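Local coordinates for protein ATP-dependent DNA helicase uvsW (Enterobacteria phage T4, PDB 2OCA) that uses ATP hydrolysis to unwind duplex DNA in the 3'-5' direction and drives branch migration of Holliday junctions during phage recombination and repair, at residues Asn300-Arg305 and Thr450-Ile455; His424-Lys429 and Ile482-Arg487. The protein carries 1 engineered substitution. All coordinates share one frame; numbering follows the deposited sequence.

Contact 1 (Asn300-Arg305 and Thr450-Ile455); sequences NSIFLR and TVWDLI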
ATOM      1  N   ASN A 300      -9.758  10.191  -2.949  1.00 64.09           N
ATOM      2  CA  ASN A 300      -9.949   9.310  -4.095  1.00 64.51           C
ATOM      3  C   ASN A 300     -10.457  10.096  -5.296  1.00 65.11           C
ATOM      4  O   ASN A 300     -11.648  10.407  -5.382  1.00 65.50           O
ATOM      5  CB  ASN A 300     -10.969   8.223  -3.762  1.00 66.58           C
ATOM      6  CG  ASN A 300     -10.336   6.996  -3.164  1.00 69.06           C
ATOM      7  OD1 ASN A 300      -9.398   7.093  -2.376  1.00 71.82           O
ATOM      8  ND2 ASN A 300     -10.853   5.827  -3.524  1.00 69.99           N
ATOM      9  N   SER A 301      -9.562  10.428  -6.221  1.00 63.96           N
ATOM     10  CA  SER A 301      -9.973  11.160  -7.414  1.00 62.78           C
ATOM     11  C   SER A 301     -10.550  10.193  -8.436  1.00 61.83           C
ATOM     12  O   SER A 301      -9.834   9.368  -8.999  1.00 63.77           O
ATOM     13  CB  SER A 301      -8.790  11.906  -8.025  1.00 61.63           C
ATOM     14  OG  SER A 301      -8.504  13.073  -7.279  1.00 62.88           O
ATOM     15  N   ILE A 302     -11.851  10.284  -8.669  1.00 59.90           N
ATOM     16  CA  ILE A 302     -12.486   9.404  -9.629  1.00 59.02           C
ATOM     17  C   ILE A 302     -12.773  10.111 -10.946  1.00 58.14           C
ATOM     18  O   ILE A 302     -13.524  11.083 -11.002  1.00 57.46           O
ATOM     19  CB  ILE A 302     -13.803   8.840  -9.081  1.00 60.49           C
ATOM     20  CG1 ILE A 302     -13.565   8.212  -7.709  1.00 60.94           C
ATOM     21  CG2 ILE A 302     -14.369   7.805 -10.056  1.00 61.03           C
ATOM     22  CD1 ILE A 302     -12.467   7.177  -7.692  1.00 62.57           C
ATOM     23  N   PHE A 303     -12.156   9.616 -12.006  1.00 56.99           N
ATOM     24  CA  PHE A 303     -12.357  10.170 -13.331  1.00 56.03           C
ATOM     25  C   PHE A 303     -13.543   9.462 -13.967  1.00 56.45           C
ATOM     26  O   PHE A 303     -13.445   8.308 -14.381  1.00 56.83           O
ATOM     27  CB  PHE A 303     -11.112   9.964 -14.181  1.00 53.48           C
ATOM     28  CG  PHE A 303     -10.085  11.033 -14.017  1.00 52.74           C
ATOM     29  CD1 PHE A 303     -10.163  12.207 -14.754  1.00 52.08           C
ATOM     30  CD2 PHE A 303      -9.019  10.861 -13.148  1.00 54.45           C
ATOM     31  CE1 PHE A 303      -9.190  13.191 -14.636  1.00 51.12           C
ATOM     32  CE2 PHE A 303      -8.035  11.849 -13.023  1.00 55.38           C
ATOM     33  CZ  PHE A 303      -8.129  13.015 -13.773  1.00 52.90           C
ATOM     34  N   LEU A 304     -14.664  10.166 -14.026  1.00 56.89           N
ATOM     35  CA  LEU A 304     -15.881   9.630 -14.599  1.00 57.81           C
ATOM     36  C   LEU A 304     -15.901  10.000 -16.082  1.00 57.57           C
ATOM     37  O   LEU A 304     -16.144  11.160 -16.424  1.00 58.71           O
ATOM     38  CB  LEU A 304     -17.064  10.255 -13.873  1.00 58.97           C
ATOM     39  CG  LEU A 304     -18.388   9.505 -13.837  1.00 63.09           C
ATOM     40  CD1 LEU A 304     -18.190   8.098 -13.276  1.00 62.26           C
ATOM     41  CD2 LEU A 304     -19.361  10.303 -12.962  1.00 63.91           C
ATOM     42  N   ARG A 305     -15.638   9.025 -16.955  1.00 55.25           N
ATOM     43  CA  ARG A 305     -15.606   9.284 -18.395  1.00 54.87           C
ATOM     44  C   ARG A 305     -16.978   9.202 -19.060  1.00 55.36           C
ATOM     45  O   ARG A 305     -17.764   8.307 -18.764  1.00 55.89           O
ATOM     46  CB  ARG A 305     -14.656   8.310 -19.107  1.00 54.15           C
ATOM     47  CG  ARG A 305     -14.374   8.700 -20.562  1.00 50.55           C
ATOM     48  CD  ARG A 305     -13.604   9.993 -20.579  1.00 55.77           C
ATOM     49  NE  ARG A 305     -13.911  10.870 -21.706  1.00 57.94           N
ATOM     50  CZ  ARG A 305     -13.687  10.551 -22.968  1.00 58.85           C
ATOM     51  NH1 ARG A 305     -13.165   9.373 -23.256  1.00 65.58           N
ATOM     52  NH2 ARG A 305     -13.963  11.408 -23.934  1.00 57.90           N
ATOM     53  N   THR A 450     -12.268   8.800   3.920  1.00 77.35           N
ATOM     54  CA  THR A 450     -11.824   8.985   2.552  1.00 75.28           C
ATOM     55  C   THR A 450     -12.823   9.874   1.801  1.00 73.11           C
ATOM     56  O   THR A 450     -14.042   9.673   1.878  1.00 72.59           O
ATOM     57  CB  THR A 450     -11.668   7.630   1.831  1.00 75.17           C
ATOM     58  OG1 THR A 450     -12.181   7.730   0.497  1.00 75.58           O
ATOM     59  CG2 THR A 450     -12.401   6.539   2.586  1.00 75.50           C
ATOM     60  N   VAL A 451     -12.290  10.871   1.098  1.00 68.84           N
ATOM     61  CA  VAL A 451     -13.094  11.806   0.325  1.00 64.90           C
ATOM     62  C   VAL A 451     -13.087  11.433  -1.146  1.00 62.74           C
ATOM     63  O   VAL A 451     -12.034  11.338  -1.765  1.00 63.39           O
ATOM     64  CB  VAL A 451     -12.548  13.234   0.446  1.00 63.92           C
ATOM     65  CG1 VAL A 451     -13.328  14.168  -0.456  1.00 61.70           C
ATOM     66  CG2 VAL A 451     -12.617  13.686   1.883  1.00 63.27           C
ATOM     67  N   TRP A 452     -14.264  11.232  -1.711  1.00 61.91           N
ATOM     68  CA  TRP A 452     -14.356  10.889  -3.119  1.00 60.72           C
ATOM     69  C   TRP A 452     -14.544  12.129  -3.967  1.00 60.13           C
ATOM     70  O   TRP A 452     -15.632  12.691  -4.025  1.00 59.71           O
ATOM     71  CB  TRP A 452     -15.513   9.935  -3.342  1.00 60.15           C
ATOM     72  CG  TRP A 452     -15.356   8.710  -2.535  1.00 62.92           C
ATOM     73  CD1 TRP A 452     -15.564   8.579  -1.190  1.00 61.90           C
ATOM     74  CD2 TRP A 452     -14.936   7.431  -3.005  1.00 62.87           C
ATOM     75  NE1 TRP A 452     -15.304   7.294  -0.796  1.00 61.58           N
ATOM     76  CE2 TRP A 452     -14.917   6.563  -1.890  1.00 62.96           C
ATOM     77  CE3 TRP A 452     -14.569   6.930  -4.263  1.00 63.46           C
ATOM     78  CZ2 TRP A 452     -14.551   5.221  -1.993  1.00 62.96           C
ATOM     79  CZ3 TRP A 452     -14.204   5.604  -4.368  1.00 64.02           C
ATOM     80  CH2 TRP A 452     -14.197   4.759  -3.235  1.00 65.09           C
ATOM     81  N   ASP A 453     -13.467  12.558  -4.615  1.00 59.72           N
ATOM     82  CA  ASP A 453     -13.510  13.727  -5.472  1.00 59.84           C
ATOM     83  C   ASP A 453     -13.862  13.294  -6.900  1.00 57.44           C
ATOM     84  O   ASP A 453     -13.034  12.726  -7.606  1.00 57.19           O
ATOM     85  CB  ASP A 453     -12.153  14.443  -5.437  1.00 61.63           C
ATOM     86  CG  ASP A 453     -12.086  15.615  -6.400  1.00 64.35           C
ATOM     87  OD1 ASP A 453     -13.166  16.082  -6.834  1.00 64.55           O
ATOM     88  OD2 ASP A 453     -10.958  16.071  -6.716  1.00 64.19           O
ATOM     89  N   LEU A 454     -15.096  13.559  -7.313  1.00 54.86           N
ATOM     90  CA  LEU A 454     -15.539  13.175  -8.645  1.00 53.67           C
ATOM     91  C   LEU A 454     -15.182  14.213  -9.705  1.00 53.35           C
ATOM     92  O   LEU A 454     -15.519  15.393  -9.603  1.00 53.55           O
ATOM     93  CB  LEU A 454     -17.047  12.918  -8.645  1.00 51.72           C
ATOM     94  CG  LEU A 454     -17.579  12.026  -7.508  1.00 56.34           C
ATOM     95  CD1 LEU A 454     -19.084  11.859  -7.664  1.00 56.00           C
ATOM     96  CD2 LEU A 454     -16.897  10.654  -7.514  1.00 56.21           C
ATOM     97  N   ILE A 455     -14.466  13.756 -10.721  1.00 53.09           N
ATOM     98  CA  ILE A 455     -14.062  14.608 -11.815  1.00 52.75           C
ATOM     99  C   ILE A 455     -14.848  14.122 -13.008  1.00 54.25           C
ATOM    100  O   ILE A 455     -14.790  12.948 -13.357  1.00 56.85           O
ATOM    101  CB  ILE A 455     -12.573  14.463 -12.112  1.00 52.67           C
ATOM    102  CG1 ILE A 455     -11.764  14.806 -10.861  1.00 53.33           C
ATOM    103  CG2 ILE A 455     -12.183  15.367 -13.269  1.00 52.04           C
ATOM    104  CD1 ILE A 455     -10.262  14.669 -11.050  1.00 56.64           C
TER
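Ile-455 and Phe-303 lie side by side on one face of a parallel sheet, a worked example of how paired strands bring a branched aliphatic chain against the face of an aromatic ring. From the backbone outward, CB of Ile-455 rests 3.7 Å from Ile-302 O. CG1 stands anti to the carbonyl carbon (chi1 -58°), while the branch CG2 turns toward the ring and comes within 3.9 Å of Phe-303 CE1. With CD1 anti to CA (chi2 179°), the tip CD1 sits over the ring face, displaced toward its rim, in a CH-pi contact 4.0 Å from the Phe-303 centroid.

On the other face, Trp-452 receives Asn-300 CB over its six-membered ring, again as a CH-pi contact. Ile-302 approaches the same indole at its edge instead, CG1 lying 3.8 Å from Trp-452 CE3, and its CB meets Leu-454 CD2. The backbones beneath are joined by five hydrogen bonds in parallel register, from Asn-300 N to Val-451 O at one end to Leu-304 N to Ile-455 O at the other.

These are neighbouring inner strands of the seven-stranded parallel sheet in the C-terminal RecA-like helicase domain. Strand 417-422 flanks 450-457, with His-419 accepting a bond from Trp-452 NE1, and strand 495-501 flanks 298-305. Helix 476-490 covers the Phe-303 face, where Asp-453 has Arg-484 as its charged partner and a hydrogen bond with Tyr-488.

Contact 2 (His424-Lys429 and Ile482-Arg487); sequences HGVKSK and IDRIQR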
ATOM      1  N   HIS A 424     -21.002  17.504  -6.051  1.00 62.38           N
ATOM      2  CA  HIS A 424     -20.947  18.754  -6.784  1.00 65.88           C
ATOM      3  C   HIS A 424     -19.494  19.201  -6.769  1.00 69.92           C
ATOM      4  O   HIS A 424     -19.044  19.894  -5.853  1.00 68.88           O
ATOM      5  CB  HIS A 424     -21.821  19.822  -6.128  1.00 65.99           C
ATOM      6  CG  HIS A 424     -22.051  21.022  -6.995  1.00 65.52           C
ATOM      7  ND1 HIS A 424     -23.084  21.097  -7.905  1.00 65.21           N
ATOM      8  CD2 HIS A 424     -21.359  22.179  -7.116  1.00 64.28           C
ATOM      9  CE1 HIS A 424     -23.020  22.250  -8.547  1.00 63.97           C
ATOM     10  NE2 HIS A 424     -21.982  22.925  -8.088  1.00 63.92           N
ATOM     11  N   GLY A 425     -18.762  18.772  -7.794  1.00 74.43           N
ATOM     12  CA  GLY A 425     -17.363  19.117  -7.915  1.00 76.50           C
ATOM     13  C   GLY A 425     -17.101  20.557  -7.542  1.00 78.60           C
ATOM     14  O   GLY A 425     -17.865  21.458  -7.894  1.00 78.55           O
ATOM     15  N   VAL A 426     -16.019  20.762  -6.800  1.00 81.42           N
ATOM     16  CA  VAL A 426     -15.617  22.091  -6.373  1.00 82.37           C
ATOM     17  C   VAL A 426     -15.059  22.815  -7.593  1.00 83.52           C
ATOM     18  O   VAL A 426     -15.392  22.494  -8.741  1.00 85.66           O
ATOM     19  CB  VAL A 426     -14.513  22.027  -5.288  1.00 82.81           C
ATOM     20  CG1 VAL A 426     -14.947  22.814  -4.077  1.00 83.69           C
ATOM     21  CG2 VAL A 426     -14.216  20.575  -4.907  1.00 81.04           C
ATOM     22  N   LYS A 427     -14.201  23.791  -7.352  1.00 82.89           N
ATOM     23  CA  LYS A 427     -13.618  24.529  -8.451  1.00 83.19           C
ATOM     24  C   LYS A 427     -12.177  24.050  -8.551  1.00 81.98           C
ATOM     25  O   LYS A 427     -11.921  22.855  -8.450  1.00 81.18           O
ATOM     26  CB  LYS A 427     -13.684  26.028  -8.151  1.00 86.30           C
ATOM     27  CG  LYS A 427     -15.049  26.508  -7.627  1.00 87.16           C
ATOM     28  CD  LYS A 427     -16.102  26.695  -8.734  1.00 86.74           C
ATOM     29  CE  LYS A 427     -17.431  27.178  -8.135  1.00 86.87           C
ATOM     30  NZ  LYS A 427     -18.440  27.626  -9.141  1.00 85.69           N
ATOM     31  N   SER A 428     -11.239  24.972  -8.739  1.00 81.17           N
ATOM     32  CA  SER A 428      -9.833  24.609  -8.838  1.00 80.56           C
ATOM     33  C   SER A 428      -9.161  24.652  -7.479  1.00 81.92           C
ATOM     34  O   SER A 428      -7.968  24.366  -7.363  1.00 82.27           O
ATOM     35  CB  SER A 428      -9.107  25.557  -9.783  1.00 79.04           C
ATOM     36  OG  SER A 428      -9.568  25.394 -11.105  1.00 78.67           O
ATOM     37  N   LYS A 429      -9.928  25.014  -6.457  1.00 83.12           N
ATOM     38  CA  LYS A 429      -9.414  25.113  -5.098  1.00 84.28           C
ATOM     39  C   LYS A 429      -9.803  23.873  -4.304  1.00 84.63           C
ATOM     40  O   LYS A 429     -10.739  23.160  -4.667  1.00 84.10           O
ATOM     41  CB  LYS A 429      -9.985  26.357  -4.420  1.00 87.34           C
ATOM     42  CG  LYS A 429      -9.889  27.624  -5.263  1.00 89.95           C
ATOM     43  CD  LYS A 429     -10.807  28.712  -4.721  1.00 91.55           C
ATOM     44  CE  LYS A 429     -10.936  29.876  -5.697  1.00 93.30           C
ATOM     45  NZ  LYS A 429     -11.988  30.849  -5.265  1.00 93.43           N
ATOM     46  N   ILE A 482      -8.215  18.453 -12.725  1.00 50.61           N
ATOM     47  CA  ILE A 482      -6.785  18.361 -12.923  1.00 51.72           C
ATOM     48  C   ILE A 482      -6.094  19.402 -12.045  1.00 52.54           C
ATOM     49  O   ILE A 482      -5.064  19.114 -11.435  1.00 52.83           O
ATOM     50  CB  ILE A 482      -6.442  18.527 -14.424  1.00 53.38           C
ATOM     51  CG1 ILE A 482      -7.025  17.327 -15.194  1.00 53.99           C
ATOM     52  CG2 ILE A 482      -4.928  18.623 -14.635  1.00 50.63           C
ATOM     53  CD1 ILE A 482      -6.682  17.289 -16.662  1.00 53.38           C
ATOM     54  N   ASP A 483      -6.662  20.601 -11.956  1.00 53.09           N
ATOM     55  CA  ASP A 483      -6.075  21.628 -11.101  1.00 55.06           C
ATOM     56  C   ASP A 483      -6.057  21.128  -9.665  1.00 56.06           C
ATOM     57  O   ASP A 483      -5.122  21.395  -8.921  1.00 56.26           O
ATOM     58  CB  ASP A 483      -6.870  22.933 -11.149  1.00 55.18           C
ATOM     59  CG  ASP A 483      -6.627  23.722 -12.417  1.00 58.68           C
ATOM     60  OD1 ASP A 483      -5.519  23.602 -12.994  1.00 61.99           O
ATOM     61  OD2 ASP A 483      -7.536  24.474 -12.828  1.00 58.03           O
ATOM     62  N   ARG A 484      -7.102  20.404  -9.283  1.00 57.10           N
ATOM     63  CA  ARG A 484      -7.210  19.863  -7.938  1.00 57.99           C
ATOM     64  C   ARG A 484      -6.165  18.788  -7.677  1.00 60.09           C
ATOM     65  O   ARG A 484      -5.605  18.712  -6.581  1.00 61.05           O
ATOM     66  CB  ARG A 484      -8.602  19.287  -7.727  1.00 58.07           C
ATOM     67  CG  ARG A 484      -9.463  20.086  -6.788  1.00 57.14           C
ATOM     68  CD  ARG A 484     -10.865  20.193  -7.319  1.00 57.88           C
ATOM     69  NE  ARG A 484     -11.464  18.902  -7.631  1.00 57.40           N
ATOM     70  CZ  ARG A 484     -12.479  18.761  -8.477  1.00 60.24           C
ATOM     71  NH1 ARG A 484     -12.975  19.838  -9.070  1.00 60.26           N
ATOM     72  NH2 ARG A 484     -12.990  17.560  -8.743  1.00 59.59           N
ATOM     73  N   ILE A 485      -5.906  17.957  -8.684  1.00 61.08           N
ATOM     74  CA  ILE A 485      -4.925  16.882  -8.556  1.00 62.14           C
ATOM     75  C   ILE A 485      -3.532  17.465  -8.391  1.00 64.07           C
ATOM     76  O   ILE A 485      -2.741  16.982  -7.581  1.00 63.73           O
ATOM     77  CB  ILE A 485      -4.973  15.926  -9.786  1.00 60.13           C
ATOM     78  CG1 ILE A 485      -6.223  15.054  -9.694  1.00 59.39           C
ATOM     79  CG2 ILE A 485      -3.740  15.039  -9.838  1.00 57.97           C
ATOM     80  CD1 ILE A 485      -6.527  14.292 -10.956  1.00 60.33           C
ATOM     81  N   GLN A 486      -3.234  18.508  -9.156  1.00 66.98           N
ATOM     82  CA  GLN A 486      -1.930  19.143  -9.059  1.00 69.37           C
ATOM     83  C   GLN A 486      -1.776  19.775  -7.670  1.00 71.19           C
ATOM     84  O   GLN A 486      -0.676  19.838  -7.124  1.00 71.19           O
ATOM     85  CB  GLN A 486      -1.773  20.204 -10.146  1.00 68.66           C
ATOM     86  CG  GLN A 486      -0.426  20.890 -10.120  1.00 72.00           C
ATOM     87  CD  GLN A 486       0.725  19.906 -10.208  1.00 75.37           C
ATOM     88  OE1 GLN A 486       0.869  19.176 -11.197  1.00 77.17           O
ATOM     89  NE2 GLN A 486       1.555  19.875  -9.169  1.00 74.70           N
ATOM     90  N   ARG A 487      -2.886  20.229  -7.094  1.00 72.83           N
ATOM     91  CA  ARG A 487      -2.848  20.839  -5.774  1.00 74.11           C
ATOM     92  C   ARG A 487      -2.630  19.772  -4.702  1.00 74.15           C
ATOM     93  O   ARG A 487      -1.922  20.016  -3.733  1.00 76.12           O
ATOM     94  CB  ARG A 487      -4.141  21.608  -5.494  1.00 75.67           C
ATOM     95  CG  ARG A 487      -4.163  22.293  -4.134  1.00 81.51           C
ATOM     96  CD  ARG A 487      -3.373  23.610  -4.082  1.00 85.15           C
ATOM     97  NE  ARG A 487      -4.114  24.722  -4.678  1.00 88.30           N
ATOM     98  CZ  ARG A 487      -4.289  24.898  -5.986  1.00 89.39           C
ATOM     99  NH1 ARG A 487      -3.771  24.035  -6.851  1.00 90.01           N
ATOM    100  NH2 ARG A 487      -4.992  25.935  -6.434  1.00 88.57           N
TER
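Lys-427 and Arg-484 meet where a loop of the C-terminal RecA-like domain passes a helix packed on its parallel sheet. The loop leaves strand 417-422 and leads into helix 431-440, whose sequence fits motif VI of superfamily 2 helicases; the partner is helix 476-490. Such a contact shows how one long side chain can serve two elements of a fold at once.

Arg-484 does not start toward the loop. Its chain bends at chi2 and again at chi3 (54°), and these turns carry the guanidinium back along the loop backbone. Lys-427 O then lies at the edge of the group and in its plane, accepting a nearly straight hydrogen bond from Arg-484 NH1 at 3.3 Å. Val-426 comes from a different direction: its CG2 is set above one face of the guanidinium, offset toward the rim, and is 4.1 Å from Arg-484 CD. The other terminal nitrogen, NH2, is engaged by Asp-453 of strand 450-457, so the flat group is held from the loop and from the sheet, which should limit its rotation. The aspartate probably offsets the buried positive charge.

Arg-487, one turn further along the helix, brings its guanidinium face over Ser-428 O, but the angle is too poor for a hydrogen bond. One turn before Arg-487, the CB of Asp-483 is directed toward the loop and packs 3.7 Å from Ser-428 CB. With its oxygen anti to the carbonyl carbon, Ser-428 turns OG to the carboxylate and donates to Asp-483 OD2 over 2.8 Å, reaching that oxygen on its anti side and 18° out of the carboxylate plane.

How the contacts relate
Both contacts belong to the C-terminal RecA-like domain, with centres about 11 Å apart. Their segments alternate along the chain: 300-305, 424-429, 450-455, 482-487. Contact 1 joins two inner strands of the parallel sheet, whereas contact 2 ties a loop at the end of strand 417-422 to helix 476-490, which follows strand 450-457 in sequence. That helix is the shared element. Its Ile-485 CD1 packs 3.5 Å from Phe-303 CZ, and its Arg-484 takes part on both sides. Sheet, covering helix and the approach to helix 431-440 are thereby connected within one domain of the helicase motor.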